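Local coordinates for protein catalase (Corynebacterium glutamicum, PDB 4B7H) that breaks hydrogen peroxide down to water and oxygen at a haem iron, and is inhibited by nitric oxide, at residues His212-Ile217 and Gly336-Asp342. Sequence-based numbering, arbitrary orientation.
Sequences HTFQWI and GVGLSPD
Q215, on strand 214-217, pairs with G338 of the short antiparallel strand 337-338 at an edge of the curled antiparallel sheet of the catalase fold, and G336 lies just before that strand. Glycine suits position 336 because its positive phi of 94° would push any side chain against the preceding carbonyl; its O accepts the N-H of I217 at 3.1 Å. Q215 and G338 form a hydrogen-bonded pair, N to O and O to N, at 2.9 and 2.8 Å. With only hydrogen on that side of G338, the Q215 CB can settle 3.4 Å from L339 O, while its amide hydrogen-bonds through OE1 to V430 N.

Beyond the strands, side chains take over. The short S340 hydroxyl lets OG donate to T213 O at 2.8 Å. Aspartate suits position 342, the N-cap of helix 343-359, because its two oxygens serve different partners: OD1 takes L345 N, and OD2 takes H212 and a water that also accepts from T213 N. Histidine offers nitrogens on two sides, and NE2 of this haem-pocket residue is hydrogen-bonded to R348 NH1. The H212 ND1 to D342 OD2 bond is 2.8 Å long. Nearly straight at 166°, it lies in the imidazole plane but 60° out of the carboxylate plane.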
ATOM      1  N   HIS A 212      10.341 -13.371  28.674  1.00  8.93           N
ATOM      2  CA  HIS A 212      11.722 -13.720  28.318  1.00  9.38           C
ATOM      3  C   HIS A 212      12.722 -13.289  29.372  1.00  8.68           C
ATOM      4  O   HIS A 212      12.518 -12.314  30.091  1.00  9.33           O
ATOM      5  CB  HIS A 212      12.190 -13.003  27.045  1.00  9.60           C
ATOM      6  CG  HIS A 212      11.279 -13.140  25.871  1.00  8.67           C
ATOM      7  ND1 HIS A 212      11.211 -14.286  25.110  1.00  8.47           N
ATOM      8  CD2 HIS A 212      10.421 -12.260  25.300  1.00 10.05           C
ATOM      9  CE1 HIS A 212      10.344 -14.112  24.127  1.00  9.68           C
ATOM     10  NE2 HIS A 212       9.852 -12.887  24.218  1.00 10.50           N
ATOM     11  N   THR A 213      13.846 -13.990  29.399  1.00  9.20           N
ATOM     12  CA  THR A 213      15.049 -13.479  30.024  1.00  9.15           C
ATOM     13  C   THR A 213      15.616 -12.336  29.182  1.00 10.03           C
ATOM     14  O   THR A 213      15.830 -12.477  27.969  1.00 11.17           O
ATOM     15  CB  THR A 213      16.053 -14.611  30.136  1.00 10.39           C
ATOM     16  OG1 THR A 213      15.483 -15.615  30.985  1.00 11.01           O
ATOM     17  CG2 THR A 213      17.384 -14.128  30.714  1.00 10.95           C
ATOM     18  N   PHE A 214      15.831 -11.197  29.832  1.00  9.71           N
ATOM     19  CA  PHE A 214      16.550 -10.080  29.242  1.00  9.53           C
ATOM     20  C   PHE A 214      17.867  -9.891  29.977  1.00  8.92           C
ATOM     21  O   PHE A 214      18.193 -10.644  30.911  1.00  9.92           O
ATOM     22  CB  PHE A 214      15.707  -8.811  29.334  1.00 11.03           C
ATOM     23  CG  PHE A 214      14.478  -8.857  28.476  1.00 10.80           C
ATOM     24  CD1 PHE A 214      14.550  -8.533  27.128  1.00 10.48           C
ATOM     25  CD2 PHE A 214      13.261  -9.259  29.010  1.00 10.57           C
ATOM     26  CE1 PHE A 214      13.423  -8.600  26.319  1.00 10.93           C
ATOM     27  CE2 PHE A 214      12.129  -9.324  28.219  1.00 12.47           C
ATOM     28  CZ  PHE A 214      12.209  -8.990  26.869  1.00 11.68           C
ATOM     29  N   GLN A 215      18.631  -8.884  29.572  1.00 10.40           N
ATOM     30  CA  GLN A 215      19.880  -8.589  30.261  1.00 10.81           C
ATOM     31  C   GLN A 215      19.874  -7.148  30.764  1.00 11.84           C
ATOM     32  O   GLN A 215      19.331  -6.258  30.115  1.00 12.14           O
ATOM     33  CB  GLN A 215      21.080  -8.843  29.345  1.00  9.52           C
ATOM     34  CG  GLN A 215      22.405  -8.946  30.088  1.00 10.50           C
ATOM     35  CD  GLN A 215      23.543  -9.302  29.164  1.00 10.99           C
ATOM     36  OE1 GLN A 215      24.081  -8.445  28.463  1.00 13.36           O
ATOM     37  NE2 GLN A 215      23.901 -10.577  29.131  1.00 10.53           N
ATOM     38  N   TRP A 216      20.447  -6.939  31.945  1.00  9.97           N
ATOM     39  CA  TRP A 216      20.704  -5.608  32.470  1.00 10.43           C
ATOM     40  C   TRP A 216      22.213  -5.441  32.527  1.00 10.39           C
ATOM     41  O   TRP A 216      22.936  -6.374  32.906  1.00 11.68           O
ATOM     42  CB  TRP A 216      20.116  -5.450  33.873  1.00 12.54           C
ATOM     43  CG  TRP A 216      18.701  -4.950  33.920  1.00 11.82           C
ATOM     44  CD1 TRP A 216      17.873  -4.711  32.860  1.00 12.58           C
ATOM     45  CD2 TRP A 216      17.955  -4.614  35.097  1.00 10.95           C
ATOM     46  NE1 TRP A 216      16.655  -4.248  33.309  1.00 12.16           N
ATOM     47  CE2 TRP A 216      16.682  -4.175  34.678  1.00 11.22           C
ATOM     48  CE3 TRP A 216      18.244  -4.637  36.470  1.00 13.14           C
ATOM     49  CZ2 TRP A 216      15.698  -3.765  35.582  1.00 12.21           C
ATOM     50  CZ3 TRP A 216      17.271  -4.234  37.366  1.00 13.62           C
ATOM     51  CH2 TRP A 216      16.011  -3.803  36.921  1.00 13.92           C
ATOM     52  N   ILE A 217      22.692  -4.272  32.123  1.00 10.45           N
ATOM     53  CA  ILE A 217      24.118  -3.978  32.190  1.00 11.75           C
ATOM     54  C   ILE A 217      24.305  -2.672  32.957  1.00 11.88           C
ATOM     55  O   ILE A 217      23.617  -1.675  32.684  1.00 11.59           O
ATOM     56  CB  ILE A 217      24.739  -3.864  30.781  1.00 14.86           C
ATOM     57  CG1 ILE A 217      24.448  -5.119  29.950  1.00 15.16           C
ATOM     58  CG2 ILE A 217      26.231  -3.645  30.866  1.00 14.92           C
ATOM     59  CD1 ILE A 217      25.166  -5.142  28.609  1.00 17.88           C
ATOM     60  N   GLY A 336      21.733  -0.042  28.765  1.00 10.10           N
ATOM     61  CA  GLY A 336      21.496  -0.676  30.050  1.00 11.30           C
ATOM     62  C   GLY A 336      20.570  -1.884  29.992  1.00 10.47           C
ATOM     63  O   GLY A 336      20.397  -2.577  30.999  1.00 10.61           O
ATOM     64  N   VAL A 337      19.972  -2.136  28.828  1.00 10.33           N
ATOM     65  CA  VAL A 337      19.114  -3.302  28.621  1.00 10.09           C
ATOM     66  C   VAL A 337      19.611  -4.071  27.403  1.00  9.21           C
ATOM     67  O   VAL A 337      19.982  -3.472  26.385  1.00 11.48           O
ATOM     68  CB  VAL A 337      17.648  -2.900  28.366  1.00 11.74           C
ATOM     69  CG1 VAL A 337      16.790  -4.122  28.080  1.00 13.80           C
ATOM     70  CG2 VAL A 337      17.092  -2.135  29.553  1.00 12.38           C
ATOM     71  N   GLY A 338      19.642  -5.394  27.510  1.00  9.65           N
ATOM     72  CA  GLY A 338      20.030  -6.238  26.398  1.00 10.24           C
ATOM     73  C   GLY A 338      19.104  -7.427  26.236  1.00  9.39           C
ATOM     74  O   GLY A 338      18.155  -7.610  27.015  1.00  9.69           O
ATOM     75  N   LEU A 339      19.397  -8.234  25.220  1.00 10.16           N
ATOM     76  CA  LEU A 339      18.616  -9.420  24.897  1.00  9.90           C
ATOM     77  C   LEU A 339      19.237 -10.662  25.565  1.00 10.09           C
ATOM     78  O   LEU A 339      19.934 -10.545  26.581  1.00 11.44           O
ATOM     79  CB  LEU A 339      18.537  -9.586  23.372  1.00 10.53           C
ATOM     80  CG  LEU A 339      18.141  -8.309  22.622  1.00 10.63           C
ATOM     81  CD1 LEU A 339      18.224  -8.480  21.106  1.00 12.14           C
ATOM     82  CD2 LEU A 339      16.744  -7.856  23.047  1.00 12.35           C
ATOM     83  N   SER A 340      18.988 -11.838  24.992  1.00  9.86           N
ATOM     84  CA  SER A 340      19.494 -13.109  25.517  1.00  9.99           C
ATOM     85  C   SER A 340      19.371 -14.124  24.387  1.00 10.69           C
ATOM     86  O   SER A 340      18.731 -13.829  23.376  1.00 11.44           O
ATOM     87  CB  SER A 340      18.662 -13.564  26.721  1.00 10.55           C
ATOM     88  OG  SER A 340      17.395 -14.057  26.310  1.00 11.12           O
ATOM     89  N   PRO A 341      19.976 -15.318  24.544  1.00 11.53           N
ATOM     90  CA  PRO A 341      19.824 -16.375  23.530  1.00 12.12           C
ATOM     91  C   PRO A 341      18.524 -17.161  23.667  1.00 12.63           C
ATOM     92  O   PRO A 341      18.520 -18.397  23.639  1.00 17.31           O
ATOM     93  CB  PRO A 341      21.029 -17.296  23.770  1.00 15.30           C
ATOM     94  CG  PRO A 341      21.554 -16.955  25.104  1.00 13.84           C
ATOM     95  CD  PRO A 341      21.071 -15.590  25.493  1.00 11.96           C
ATOM     96  N   ASP A 342      17.439 -16.427  23.861  1.00 10.50           N
ATOM     97  CA  ASP A 342      16.082 -16.940  23.752  1.00  9.38           C
ATOM     98  C   ASP A 342      15.682 -16.757  22.282  1.00  9.77           C
ATOM     99  O   ASP A 342      15.553 -15.625  21.801  1.00  9.18           O
ATOM    100  CB  ASP A 342      15.186 -16.139  24.706  1.00  8.80           C
ATOM    101  CG  ASP A 342      13.720 -16.502  24.612  1.00  9.54           C
ATOM    102  OD1 ASP A 342      13.236 -16.910  23.532  1.00  9.53           O
ATOM    103  OD2 ASP A 342      13.028 -16.341  25.639  1.00  9.97           O
TER
HETATM  104  O   HOH W   1      14.109 -16.455  28.094  1.00 12.34           O